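PDB 3III: CocE/NonD family hydrolase from Staphylococcus aureus subsp. aureus COL, which probably hydrolyses ester or amide bonds with an alpha/beta-hydrolase domain, though its natural substrate is not established. Local coordinates for residues Ser287-Leu292 / Asp326-Pro331; Ala188-Glu193 / Lys313-Phe318; Val393-Thr398 / Leu509-Lys514; Gly428-Asp433 / Asn449-Thr454; Val27-Gln32 / Thr99-Pro104. All coordinates share one frame; numbering follows the deposited sequence.

Interaction 1 (Ser287-Leu292 / Asp326-Pro331); sequences SEEKWL and DWKDTP
Trp291, on a strand of the alpha/beta-hydrolase sheet, meets Trp327 in a T-shaped (edge-to-face) pair. The edge of the Trp327 indole is turned to the face of Trp291, with planes at 73° and NE1 of Trp327 only 3.4 Å from CZ3 of Trp291. The rim of Trp291 is used as well: its NE1 donates to Thr330 O at 2.9 Å, a bent bond (138°) that lies near the indole plane but reaches the carbonyl from above its own plane. Farther out, Lys328 NZ forms a salt bridge with Glu289 OE2 (2.9 Å), the lysine chain bending at chi3 (58°) to reach it. Lys328 sits in a short 3-10 segment, and Trp327 O receives both the backbone N and the hydroxyl of Thr330, which fixes the turn that presents Thr330 O. Phe315 and Phe318 of helix 306-319 pack against Trp327, while His332 stacks on Trp291. One water bridges the segments, donating to Leu292 O and to Pro331 O, each at 2.9 Å.

Interaction 2 (Ala188-Glu193 / Lys313-Phe318); sequences AMIPWE and KSFFDF
Ile190 points its CD1 methyl over the face of the Phe316 ring, a CH-pi contact 3.7 Å from the centroid and 19° off the ring normal. Its CG1 also touches Phe315, CE2 lying 3.7 Å away. Chi1 of -53° sets CG1 anti to the carbonyl carbon and sends the branch between the two phenylalanines. Ala188, two residues earlier on the same side of the strand, places CB 3.7 Å from CE1 of Phe316 and 3.8 Å from CE2 of Phe315, and Met189 O comes within 3.4 Å of that same Phe315 CE2. This largely apolar part is closely packed and buried. The solvent side belongs to Lys313, partly exposed and pointing away from the strand; its NZ pairs at 3.0 Å with OD2 of the buried Asp317, whose OD1 is bonded to Tyr118. Phe315 also meets Trp327 edge-to-face and the ring of Tyr319. Segments 188-192 and 313-318 run nearly antiparallel (162°), in the helix-on-sheet layering of the alpha/beta-hydrolase fold.

Interaction 3 (Val393-Thr398 / Leu509-Lys514); sequences VSFKYT and LEVVVK
Glu510, paired with Lys396 across the ladder, reaches diagonally to Ser394. Its CB lies 4.1 Å from Lys396 CG; CG, placed anti to the backbone N (chi1 -175°), runs beside the same lysine carbon at 3.9 Å. The chain stays extended, bringing CD within 3.9 Å of Ser394 OG, and at the tip OE2 accepts from that hydroxyl at 3.0 Å. The serine comes to the anti side of the carboxylate, 23° out of its plane. Lys396 lies alongside, pointing the same way, its CE 3.5 Å from Glu510 OE2; its NZ is 4.3 Å from the same Glu510 OE2, beyond a salt bridge. Beneath these side chains is a regular antiparallel ladder in a five-stranded sheet of the C-terminal domain, in which 392-398 is an outermost strand, although the Lys396 backbone also bonds to His369 and Leu371. Hydrogen-bonded pairs Val393-Val513, Phe395-Val511 and Tyr397-Leu509 alternate with the non-hydrogen-bonded pairs Ser394-Val512 and Lys396-Glu510. The face opposite to Glu510 is mostly apolar: Val393 CG2 rests 3.9 Å from Val513 CB, and Phe395, Leu509 and Val511 pack on Leu371, with Leu554 also against Leu509 and Val511.

Interaction 4 (Gly428-Asp433 / Asn449-Thr454); sequences GIKKLD and NGQVAT
A classic beta bulge marks this antiparallel pairing in the C-terminal beta domain: Val452 and Ala453 both face Ile429. The carbonyl oxygen of Ile429 receives both amides, Val452 N at 2.9 Å and Ala453 N at 3.2 Å, the two arriving from one face of its plane. In return Ile429 N donates to Ala453 O, a nearly straight bond of 177°. The extra residue brings two side chains against Ile429, whose CG2 meets Val452 CG1 at 3.9 Å while CG1 lies against Ala453 CB. The other methyl of Val452, CG2, reaches CB of Lys431.

On the opposite face the Gln451 amide works at both ends. OE1 accepts from Lys430 NZ at 3.0 Å, and NE2 gives a straight bond to Thr454 OG1 (2.9 Å, 170°), so the amide is held in orientation. Its NE2 also passes 3.5 Å from CA of Gly428, a spot where the lack of a side chain lets the amide lie close. Lys430 NZ is also in a salt bridge with Glu438 OE2, so the ammonium is shared between a carboxylate and the amide oxygen.

Beyond the bulge, strand 424-432 pairs on its other edge with strand 508-514, Ile429 resting on Leu509 and Val511, while Val452 and Ala453 pack against strand 490-503.

Interaction 5 (Val27-Gln32 / Thr99-Pro104); sequences VVDSVQ and TSSFTP
The Phe102 ring has Asp29 OD1 at its edge, near the ring plane, 4.1 Å from CD2, while Val28 CG2 approaches the same carbon obliquely. The other flat group, the Asp29 carboxylate, is gripped by Ser101. Ser101 N donates to OD1 at 3.0 Å and, less straight, to OD2 at 3.2 Å, both from the syn side. The hydroxyl OG gives OD1 a second bond of 2.7 Å, from above the carboxylate plane and from the face opposite to the amide. Chi1 of 48° tucks the Asp29 carboxylate between its own backbone N and carbonyl carbon. These bonds tie outermost strand 22-30 of the alpha/beta-hydrolase sheet, near its C-terminal part, to a type I beta turn from Ser100 to Thr103. The side chain of Asp29 is about 8 Å from a bound nickel ion. Ser100 OG accepts from Phe102 N in an ST turn and is also bonded to Asp109. Beside it, Ser100 CB rests 3.6 Å from Val28 CG1.

Overall arrangement
From the N terminus, interaction 5 closes first, joining the outermost strand 22-30 to the loop before helix 110-113. Interaction 2 then opens at strand 186-192; interaction 1 opens before it closes at helix 306-319 and itself closes at residues 326-331. The two therefore cross along the chain, and they touch where Trp327 and Lys328 pack on that helix. Interactions 1, 2 and 5 all reach the same mixed sheet. In the C-terminal part, interaction 3 closes a long loop inside which interaction 4 is nested; neighbouring strands 508-514 and 424-432 join them in one antiparallel sheet. Centres of interactions 2 and 3 lie about 40 Å apart, on opposite sides of the chain's centre.

Interaction 1 (Ser287-Leu292 / Asp326-Pro331)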
# COMPACT_ATOMS: atom_id res chain seq x y z
N SER A 287 -13.14 1.63 14.03
CA SER A 287 -13.50 0.24 14.33
C SER A 287 -13.07 -0.24 15.72
O SER A 287 -11.91 -0.17 16.06
CB SER A 287 -12.84 -0.65 13.27
OG SER A 287 -13.23 -0.23 11.96
N GLU A 288 -14.00 -0.75 16.53
CA GLU A 288 -13.66 -1.24 17.85
C GLU A 288 -12.88 -2.56 17.78
O GLU A 288 -12.19 -2.95 18.75
CB GLU A 288 -14.96 -1.42 18.66
CG GLU A 288 -15.51 -0.11 19.17
CD GLU A 288 -16.93 -0.22 19.79
OE1 GLU A 288 -17.44 -1.35 20.03
OE2 GLU A 288 -17.54 0.84 20.02
N GLU A 289 -12.96 -3.25 16.64
CA GLU A 289 -12.37 -4.58 16.47
C GLU A 289 -11.48 -4.49 15.22
O GLU A 289 -11.99 -4.54 14.11
CB GLU A 289 -13.49 -5.61 16.28
CG GLU A 289 -14.48 -5.67 17.46
CD GLU A 289 -15.61 -6.70 17.28
OE1 GLU A 289 -16.67 -6.41 16.67
OE2 GLU A 289 -15.47 -7.79 17.79
N LYS A 290 -10.19 -4.28 15.42
CA LYS A 290 -9.26 -4.13 14.31
C LYS A 290 -7.91 -4.77 14.61
O LYS A 290 -7.45 -4.77 15.76
CB LYS A 290 -9.15 -2.67 13.93
CG LYS A 290 -8.66 -1.73 15.02
CD LYS A 290 -8.35 -0.33 14.42
CE LYS A 290 -7.91 0.65 15.47
NZ LYS A 290 -7.73 2.08 14.92
N TRP A 291 -7.30 -5.32 13.55
CA TRP A 291 -6.02 -6.01 13.63
C TRP A 291 -5.16 -5.59 12.48
O TRP A 291 -5.65 -5.32 11.38
CB TRP A 291 -6.24 -7.53 13.58
CG TRP A 291 -6.89 -8.05 14.83
CD1 TRP A 291 -6.25 -8.56 15.93
CD2 TRP A 291 -8.29 -8.06 15.14
NE1 TRP A 291 -7.17 -8.87 16.90
CE2 TRP A 291 -8.42 -8.56 16.44
CE3 TRP A 291 -9.44 -7.67 14.45
CZ2 TRP A 291 -9.67 -8.73 17.06
CZ3 TRP A 291 -10.70 -7.84 15.09
CH2 TRP A 291 -10.78 -8.35 16.37
N LEU A 292 -3.86 -5.63 12.69
CA LEU A 292 -2.90 -5.28 11.66
C LEU A 292 -1.84 -6.38 11.55
O LEU A 292 -1.31 -6.88 12.57
CB LEU A 292 -2.22 -3.94 12.04
CG LEU A 292 -1.03 -3.47 11.23
CD1 LEU A 292 -1.48 -3.18 9.82
CD2 LEU A 292 -0.36 -2.19 11.90
N ASP A 326 -11.37 -18.70 18.01
CA ASP A 326 -10.59 -17.91 18.97
C ASP A 326 -9.96 -16.69 18.30
O ASP A 326 -8.88 -16.24 18.70
CB ASP A 326 -9.58 -18.82 19.61
CG ASP A 326 -10.24 -19.99 20.26
OD1 ASP A 326 -11.00 -19.78 21.24
OD2 ASP A 326 -10.14 -21.10 19.74
N TRP A 327 -10.65 -16.15 17.30
CA TRP A 327 -10.03 -15.04 16.49
C TRP A 327 -9.54 -13.89 17.36
O TRP A 327 -8.44 -13.34 17.15
CB TRP A 327 -10.98 -14.45 15.41
CG TRP A 327 -10.39 -13.24 14.87
CD1 TRP A 327 -10.71 -11.98 15.20
CD2 TRP A 327 -9.27 -13.16 14.01
NE1 TRP A 327 -9.86 -11.10 14.59
CE2 TRP A 327 -8.98 -11.80 13.82
CE3 TRP A 327 -8.51 -14.10 13.32
CZ2 TRP A 327 -7.96 -11.37 13.04
CZ3 TRP A 327 -7.48 -13.67 12.54
CH2 TRP A 327 -7.23 -12.30 12.37
N LYS A 328 -10.36 -13.50 18.33
CA LYS A 328 -10.05 -12.34 19.12
C LYS A 328 -8.88 -12.53 20.08
O LYS A 328 -8.47 -11.59 20.73
CB LYS A 328 -11.32 -11.87 19.86
CG LYS A 328 -12.45 -11.47 18.82
CD LYS A 328 -13.58 -10.63 19.37
CE LYS A 328 -13.06 -9.36 19.97
NZ LYS A 328 -14.13 -8.36 20.28
N ASP A 329 -8.34 -13.74 20.17
CA ASP A 329 -7.06 -13.94 20.86
C ASP A 329 -5.88 -13.30 20.09
O ASP A 329 -4.80 -13.14 20.63
CB ASP A 329 -6.71 -15.45 21.01
CG ASP A 329 -7.57 -16.20 22.00
OD1 ASP A 329 -8.38 -15.60 22.73
OD2 ASP A 329 -7.40 -17.45 22.04
N THR A 330 -6.07 -13.03 18.81
CA THR A 330 -5.02 -12.50 17.97
C THR A 330 -4.54 -11.16 18.52
O THR A 330 -5.36 -10.24 18.74
CB THR A 330 -5.52 -12.32 16.49
OG1 THR A 330 -6.10 -13.55 16.01
CG2 THR A 330 -4.39 -11.87 15.53
N PRO A 331 -3.21 -11.01 18.69
CA PRO A 331 -2.67 -9.72 19.08
C PRO A 331 -3.05 -8.64 18.05
O PRO A 331 -3.10 -8.93 16.84
CB PRO A 331 -1.15 -9.94 19.08
CG PRO A 331 -0.94 -11.37 19.18
CD PRO A 331 -2.16 -12.04 18.52
O HOH W 1 -2.74 -8.96 13.95

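Interaction 2 (Ala188-Glu193 / Lys313-Phe318)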
# COMPACT_ATOMS: atom_id res chain seq x y z
N ALA A 188 -17.31 -7.19 7.84
CA ALA A 188 -15.86 -7.38 8.03
C ALA A 188 -15.13 -6.94 6.77
O ALA A 188 -15.71 -6.99 5.66
CB ALA A 188 -15.55 -8.86 8.34
N MSE A 189 -13.86 -6.55 6.90
CA MSE A 189 -13.08 -6.11 5.75
C MSE A 189 -11.62 -6.49 5.91
O MSE A 189 -11.07 -6.46 7.04
CB MSE A 189 -13.18 -4.58 5.58
CG MSE A 189 -12.73 -3.83 6.79
SE MSE A 189 -13.11 -1.88 6.71
CE MSE A 189 -11.93 -1.49 5.10
N ILE A 190 -11.00 -6.85 4.78
CA ILE A 190 -9.60 -7.24 4.72
C ILE A 190 -8.93 -6.41 3.59
O ILE A 190 -8.77 -6.89 2.44
CB ILE A 190 -9.42 -8.73 4.47
CG1 ILE A 190 -10.22 -9.57 5.49
CG2 ILE A 190 -7.92 -9.14 4.53
CD1 ILE A 190 -10.15 -11.07 5.20
N PRO A 191 -8.62 -5.12 3.89
CA PRO A 191 -7.87 -4.33 2.92
C PRO A 191 -6.41 -4.77 2.97
O PRO A 191 -5.64 -4.37 3.87
CB PRO A 191 -8.04 -2.91 3.43
CG PRO A 191 -8.28 -3.08 4.92
CD PRO A 191 -9.11 -4.29 5.02
N TRP A 192 -6.03 -5.66 2.06
CA TRP A 192 -4.74 -6.26 2.08
C TRP A 192 -3.80 -5.44 1.19
O TRP A 192 -3.63 -5.72 0.01
CB TRP A 192 -4.81 -7.73 1.61
CG TRP A 192 -3.59 -8.50 2.02
CD1 TRP A 192 -2.36 -8.47 1.43
CD2 TRP A 192 -3.47 -9.42 3.12
NE1 TRP A 192 -1.51 -9.35 2.06
CE2 TRP A 192 -2.14 -9.92 3.11
CE3 TRP A 192 -4.33 -9.87 4.10
CZ2 TRP A 192 -1.66 -10.83 4.07
CZ3 TRP A 192 -3.87 -10.76 5.05
CH2 TRP A 192 -2.53 -11.23 5.05
N GLU A 193 -3.16 -4.43 1.81
CA GLU A 193 -2.28 -3.46 1.11
C GLU A 193 -3.09 -2.52 0.20
O GLU A 193 -3.30 -2.78 -1.00
CB GLU A 193 -1.14 -4.10 0.33
CG GLU A 193 -0.15 -4.86 1.27
CD GLU A 193 1.25 -4.84 0.75
OE1 GLU A 193 1.76 -5.94 0.42
OE2 GLU A 193 1.80 -3.72 0.69
N LYS A 313 -9.35 -16.48 6.72
CA LYS A 313 -10.50 -17.35 6.91
C LYS A 313 -10.90 -17.38 8.40
O LYS A 313 -12.07 -17.40 8.71
CB LYS A 313 -10.21 -18.78 6.37
CG LYS A 313 -11.38 -19.81 6.58
CD LYS A 313 -11.03 -21.19 5.90
CE LYS A 313 -10.94 -22.29 6.92
NZ LYS A 313 -12.22 -22.43 7.82
N SER A 314 -9.93 -17.36 9.31
CA SER A 314 -10.25 -17.38 10.70
C SER A 314 -11.04 -16.09 11.09
O SER A 314 -12.04 -16.16 11.81
CB SER A 314 -9.00 -17.57 11.57
OG SER A 314 -9.39 -17.42 12.95
N PHE A 315 -10.62 -14.96 10.55
CA PHE A 315 -11.26 -13.65 10.76
C PHE A 315 -12.68 -13.67 10.19
O PHE A 315 -13.64 -13.31 10.88
CB PHE A 315 -10.40 -12.59 10.10
CG PHE A 315 -10.96 -11.20 10.08
CD1 PHE A 315 -11.07 -10.43 11.25
CD2 PHE A 315 -11.33 -10.62 8.87
CE1 PHE A 315 -11.54 -9.12 11.19
CE2 PHE A 315 -11.80 -9.31 8.80
CZ PHE A 315 -11.91 -8.55 9.99
N PHE A 316 -12.81 -14.16 8.98
CA PHE A 316 -14.14 -14.22 8.34
C PHE A 316 -15.06 -15.28 8.97
O PHE A 316 -16.25 -15.08 8.99
CB PHE A 316 -14.04 -14.43 6.83
CG PHE A 316 -13.85 -13.16 6.00
CD1 PHE A 316 -13.86 -11.90 6.55
CD2 PHE A 316 -13.64 -13.28 4.62
CE1 PHE A 316 -13.67 -10.75 5.73
CE2 PHE A 316 -13.53 -12.19 3.80
CZ PHE A 316 -13.53 -10.89 4.37
N ASP A 317 -14.51 -16.40 9.45
CA ASP A 317 -15.34 -17.39 10.11
C ASP A 317 -15.92 -16.75 11.38
O ASP A 317 -17.11 -16.98 11.74
CB ASP A 317 -14.54 -18.63 10.54
CG ASP A 317 -14.16 -19.55 9.40
OD1 ASP A 317 -14.68 -19.44 8.26
OD2 ASP A 317 -13.33 -20.42 9.70
N PHE A 318 -15.12 -15.91 12.05
CA PHE A 318 -15.66 -15.21 13.25
C PHE A 318 -16.74 -14.20 12.85
O PHE A 318 -17.80 -14.18 13.45
CB PHE A 318 -14.55 -14.53 14.02
CG PHE A 318 -14.96 -14.01 15.36
CD1 PHE A 318 -14.85 -14.80 16.48
CD2 PHE A 318 -15.43 -12.71 15.51
CE1 PHE A 318 -15.26 -14.33 17.78
CE2 PHE A 318 -15.79 -12.22 16.79
CZ PHE A 318 -15.69 -13.04 17.91

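Interaction 3 (Val393-Thr398 / Leu509-Lys514)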
# COMPACT_ATOMS: atom_id res chain seq x y z
N VAL A 393 24.69 13.46 0.15
CA VAL A 393 25.41 13.53 1.42
C VAL A 393 24.90 12.40 2.28
O VAL A 393 23.72 12.05 2.20
CB VAL A 393 25.25 14.87 2.14
CG1 VAL A 393 25.96 15.99 1.35
CG2 VAL A 393 23.80 15.19 2.40
N SER A 394 25.76 11.84 3.12
CA SER A 394 25.32 10.77 3.97
C SER A 394 25.88 10.83 5.38
O SER A 394 26.86 11.51 5.63
CB SER A 394 25.56 9.43 3.31
OG SER A 394 26.84 8.96 3.58
N PHE A 395 25.20 10.15 6.29
CA PHE A 395 25.44 10.23 7.73
C PHE A 395 25.22 8.90 8.39
O PHE A 395 24.15 8.29 8.23
CB PHE A 395 24.48 11.23 8.34
CG PHE A 395 24.51 12.57 7.68
CD1 PHE A 395 25.38 13.56 8.12
CD2 PHE A 395 23.70 12.84 6.58
CE1 PHE A 395 25.46 14.76 7.52
CE2 PHE A 395 23.81 14.09 5.93
CZ PHE A 395 24.65 15.05 6.41
N LYS A 396 26.18 8.46 9.19
CA LYS A 396 26.18 7.09 9.69
C LYS A 396 26.29 7.02 11.19
O LYS A 396 26.98 7.85 11.81
CB LYS A 396 27.34 6.28 9.16
CG LYS A 396 27.34 6.08 7.68
CD LYS A 396 28.67 5.46 7.29
CE LYS A 396 28.68 5.08 5.85
NZ LYS A 396 30.02 5.26 5.26
N TYR A 397 25.63 5.99 11.73
CA TYR A 397 25.74 5.58 13.12
C TYR A 397 25.91 4.05 13.21
O TYR A 397 25.12 3.30 12.66
CB TYR A 397 24.48 6.01 13.86
CG TYR A 397 24.49 5.63 15.31
CD1 TYR A 397 25.16 6.40 16.24
CD2 TYR A 397 23.86 4.44 15.75
CE1 TYR A 397 25.23 6.03 17.59
CE2 TYR A 397 23.93 4.05 17.08
CZ TYR A 397 24.60 4.87 18.01
OH TYR A 397 24.69 4.52 19.32
N THR A 398 26.95 3.60 13.90
CA THR A 398 27.20 2.18 14.10
C THR A 398 26.70 1.80 15.49
O THR A 398 27.08 2.41 16.49
CB THR A 398 28.70 1.89 13.96
OG1 THR A 398 29.07 2.12 12.59
CG2 THR A 398 29.02 0.44 14.29
N LEU A 509 23.41 2.26 10.57
CA LEU A 509 22.33 2.94 9.89
C LEU A 509 22.92 4.11 9.19
O LEU A 509 23.79 4.86 9.75
CB LEU A 509 21.27 3.38 10.92
CG LEU A 509 20.08 4.20 10.38
CD1 LEU A 509 18.82 4.05 11.30
CD2 LEU A 509 20.43 5.67 10.20
N GLU A 510 22.49 4.30 7.96
CA GLU A 510 22.97 5.40 7.13
C GLU A 510 21.79 6.19 6.59
O GLU A 510 20.87 5.62 6.00
CB GLU A 510 23.79 4.88 5.98
CG GLU A 510 24.43 5.98 5.11
CD GLU A 510 25.17 5.40 3.91
OE1 GLU A 510 24.75 4.34 3.38
OE2 GLU A 510 26.18 5.99 3.50
N VAL A 511 21.81 7.49 6.84
CA VAL A 511 20.91 8.41 6.19
C VAL A 511 21.58 8.91 4.92
O VAL A 511 22.72 9.37 4.97
CB VAL A 511 20.66 9.65 7.07
CG1 VAL A 511 19.99 10.73 6.22
CG2 VAL A 511 19.84 9.31 8.23
N VAL A 512 20.85 8.95 3.80
CA VAL A 512 21.33 9.50 2.55
C VAL A 512 20.35 10.61 2.15
O VAL A 512 19.14 10.42 2.24
CB VAL A 512 21.33 8.45 1.44
CG1 VAL A 512 21.76 9.05 0.10
CG2 VAL A 512 22.19 7.23 1.83
N VAL A 513 20.87 11.75 1.69
CA VAL A 513 20.06 12.82 1.15
C VAL A 513 20.62 13.14 -0.24
O VAL A 513 21.85 13.31 -0.42
CB VAL A 513 20.05 14.05 2.08
CG1 VAL A 513 19.13 15.18 1.46
CG2 VAL A 513 19.59 13.68 3.46
N LYS A 514 19.73 13.32 -1.22
CA LYS A 514 20.17 13.41 -2.59
C LYS A 514 19.15 14.20 -3.40
O LYS A 514 17.99 14.35 -2.99
CB LYS A 514 20.21 11.95 -3.11
CG LYS A 514 20.96 11.75 -4.38
CD LYS A 514 20.96 10.27 -4.75
CE LYS A 514 21.90 10.03 -5.87
NZ LYS A 514 21.55 8.85 -6.69

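Interaction 4 (Gly428-Asp433 / Asn449-Thr454)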
# COMPACT_ATOMS: atom_id res chain seq x y z
N GLY A 428 16.74 8.65 2.22
CA GLY A 428 16.75 7.25 2.42
C GLY A 428 17.46 6.79 3.67
O GLY A 428 18.39 7.45 4.16
N ILE A 429 16.96 5.68 4.22
CA ILE A 429 17.63 4.98 5.32
C ILE A 429 18.14 3.66 4.77
O ILE A 429 17.37 2.90 4.14
CB ILE A 429 16.66 4.67 6.46
CG1 ILE A 429 15.95 5.95 6.89
CG2 ILE A 429 17.42 3.96 7.69
CD1 ILE A 429 16.94 7.08 7.39
N LYS A 430 19.42 3.38 5.03
CA LYS A 430 20.08 2.12 4.60
C LYS A 430 20.66 1.44 5.85
O LYS A 430 20.94 2.10 6.86
CB LYS A 430 21.23 2.40 3.61
CG LYS A 430 20.80 3.03 2.33
CD LYS A 430 21.92 3.29 1.35
CE LYS A 430 21.33 3.72 0.01
NZ LYS A 430 20.55 2.65 -0.69
N LYS A 431 20.84 0.12 5.75
CA LYS A 431 21.54 -0.66 6.75
C LYS A 431 22.77 -1.19 6.09
O LYS A 431 22.67 -1.67 4.93
CB LYS A 431 20.72 -1.84 7.23
CG LYS A 431 21.50 -2.62 8.34
CD LYS A 431 20.66 -3.58 9.14
CE LYS A 431 20.79 -5.01 8.73
NZ LYS A 431 20.36 -6.01 9.74
N LEU A 432 23.91 -1.09 6.79
CA LEU A 432 25.16 -1.59 6.31
C LEU A 432 25.61 -2.67 7.30
O LEU A 432 25.48 -2.50 8.52
CB LEU A 432 26.23 -0.50 6.22
CG LEU A 432 25.91 0.86 5.61
CD1 LEU A 432 27.21 1.69 5.53
CD2 LEU A 432 25.33 0.65 4.23
N ASP A 433 26.12 -3.78 6.77
CA ASP A 433 26.40 -4.93 7.62
C ASP A 433 27.75 -4.66 8.29
O ASP A 433 28.31 -3.59 8.09
CB ASP A 433 26.38 -6.28 6.87
CG ASP A 433 27.36 -6.35 5.74
OD1 ASP A 433 28.40 -5.64 5.76
OD2 ASP A 433 27.08 -7.15 4.81
N ASN A 449 16.81 -5.07 -4.49
CA ASN A 449 17.97 -4.23 -4.06
C ASN A 449 17.54 -2.95 -3.37
O ASN A 449 18.20 -1.91 -3.50
CB ASN A 449 18.87 -3.88 -5.28
CG ASN A 449 18.15 -2.98 -6.31
OD1 ASN A 449 16.93 -3.00 -6.41
ND2 ASN A 449 18.92 -2.15 -7.01
N GLY A 450 16.45 -3.02 -2.61
CA GLY A 450 15.95 -1.90 -1.90
C GLY A 450 16.63 -1.63 -0.58
O GLY A 450 17.63 -2.25 -0.20
N GLN A 451 16.07 -0.67 0.15
CA GLN A 451 16.72 -0.16 1.34
C GLN A 451 15.75 -0.28 2.52
O GLN A 451 14.77 -1.00 2.46
CB GLN A 451 17.25 1.27 1.09
CG GLN A 451 16.18 2.37 0.90
CD GLN A 451 16.78 3.75 0.37
OE1 GLN A 451 17.96 3.88 0.19
NE2 GLN A 451 15.91 4.75 0.15
N VAL A 452 16.08 0.34 3.62
CA VAL A 452 15.27 0.19 4.85
C VAL A 452 14.01 1.03 4.80
O VAL A 452 12.90 0.55 5.04
CB VAL A 452 16.08 0.61 6.07
CG1 VAL A 452 15.21 0.78 7.39
CG2 VAL A 452 17.23 -0.36 6.34
N ALA A 453 14.20 2.31 4.52
CA ALA A 453 13.08 3.27 4.44
C ALA A 453 13.40 4.38 3.44
O ALA A 453 14.54 4.75 3.22
CB ALA A 453 12.80 3.87 5.84
N THR A 454 12.33 4.92 2.86
CA THR A 454 12.42 5.96 1.88
C THR A 454 11.46 7.10 2.26
O THR A 454 10.31 6.90 2.81
CB THR A 454 12.13 5.33 0.50
OG1 THR A 454 13.02 4.20 0.32
CG2 THR A 454 12.31 6.33 -0.70

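Interaction 5 (Val27-Gln32 / Thr99-Pro104)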
# COMPACT_ATOMS: atom_id res chain seq x y z
N VAL A 27 -15.94 -26.70 -12.71
CA VAL A 27 -14.96 -27.39 -11.87
C VAL A 27 -13.70 -26.48 -11.84
O VAL A 27 -13.13 -26.19 -12.90
CB VAL A 27 -14.63 -28.80 -12.43
CG1 VAL A 27 -13.54 -29.50 -11.66
CG2 VAL A 27 -15.91 -29.69 -12.51
N VAL A 28 -13.26 -26.12 -10.64
CA VAL A 28 -12.18 -25.14 -10.41
C VAL A 28 -10.92 -25.91 -10.06
O VAL A 28 -10.99 -26.88 -9.32
CB VAL A 28 -12.57 -24.11 -9.26
CG1 VAL A 28 -11.34 -23.19 -8.83
CG2 VAL A 28 -13.75 -23.26 -9.68
N ASP A 29 -9.79 -25.45 -10.59
CA ASP A 29 -8.48 -25.99 -10.25
C ASP A 29 -8.02 -25.35 -8.94
O ASP A 29 -7.23 -24.43 -8.93
CB ASP A 29 -7.47 -25.74 -11.37
CG ASP A 29 -7.46 -24.26 -11.87
OD1 ASP A 29 -8.48 -23.55 -11.90
OD2 ASP A 29 -6.42 -23.80 -12.19
N SER A 30 -8.58 -25.80 -7.82
CA SER A 30 -8.23 -25.21 -6.54
C SER A 30 -6.77 -25.55 -6.18
O SER A 30 -6.34 -26.67 -6.36
CB SER A 30 -9.15 -25.70 -5.41
OG SER A 30 -8.64 -25.27 -4.15
N VAL A 31 -6.04 -24.57 -5.69
CA VAL A 31 -4.65 -24.69 -5.22
C VAL A 31 -4.55 -25.59 -3.97
O VAL A 31 -3.56 -26.29 -3.77
CB VAL A 31 -4.12 -23.21 -4.97
CG1 VAL A 31 -2.96 -23.13 -4.00
CG2 VAL A 31 -3.78 -22.61 -6.31
N GLN A 32 -5.56 -25.49 -3.09
CA GLN A 32 -5.57 -26.16 -1.80
C GLN A 32 -6.33 -27.49 -1.84
O GLN A 32 -5.99 -28.42 -1.15
CB GLN A 32 -6.23 -25.24 -0.76
CG GLN A 32 -5.52 -23.89 -0.66
CD GLN A 32 -5.98 -22.81 -1.64
OE1 GLN A 32 -7.04 -22.93 -2.32
NE2 GLN A 32 -5.18 -21.71 -1.71
N THR A 99 -2.67 -19.54 -7.59
CA THR A 99 -4.12 -19.33 -7.58
C THR A 99 -4.77 -20.24 -8.60
O THR A 99 -4.08 -20.78 -9.49
CB THR A 99 -4.53 -17.88 -7.86
OG1 THR A 99 -4.39 -17.64 -9.28
CG2 THR A 99 -3.76 -16.89 -7.09
N SER A 100 -6.08 -20.47 -8.44
CA SER A 100 -6.83 -21.09 -9.50
C SER A 100 -6.93 -20.17 -10.73
O SER A 100 -6.72 -18.97 -10.69
CB SER A 100 -8.24 -21.43 -9.08
OG SER A 100 -9.00 -20.26 -8.93
N SER A 101 -7.34 -20.76 -11.83
CA SER A 101 -7.51 -20.00 -13.07
C SER A 101 -8.74 -19.06 -13.03
O SER A 101 -9.01 -18.31 -14.01
CB SER A 101 -7.51 -20.98 -14.23
OG SER A 101 -8.58 -21.91 -14.09
N PHE A 102 -9.51 -19.09 -11.94
CA PHE A 102 -10.73 -18.27 -11.81
C PHE A 102 -10.51 -17.09 -10.82
O PHE A 102 -11.44 -16.63 -10.15
CB PHE A 102 -11.89 -19.15 -11.38
CG PHE A 102 -12.40 -20.09 -12.48
CD1 PHE A 102 -13.41 -19.69 -13.31
CD2 PHE A 102 -11.82 -21.32 -12.67
CE1 PHE A 102 -13.86 -20.52 -14.32
CE2 PHE A 102 -12.26 -22.16 -13.67
CZ PHE A 102 -13.26 -21.77 -14.50
N THR A 103 -9.26 -16.65 -10.72
CA THR A 103 -8.83 -15.61 -9.80
C THR A 103 -8.11 -14.48 -10.57
O THR A 103 -6.92 -14.57 -10.83
CB THR A 103 -7.84 -16.15 -8.77
OG1 THR A 103 -8.33 -17.36 -8.18
CG2 THR A 103 -7.58 -15.12 -7.69
N PRO A 104 -8.84 -13.41 -10.93
CA PRO A 104 -8.20 -12.21 -11.41
C PRO A 104 -7.22 -11.74 -10.36
O PRO A 104 -7.45 -11.88 -9.16
CB PRO A 104 -9.35 -11.21 -11.61
CG PRO A 104 -10.62 -12.13 -11.77
CD PRO A 104 -10.31 -13.27 -10.83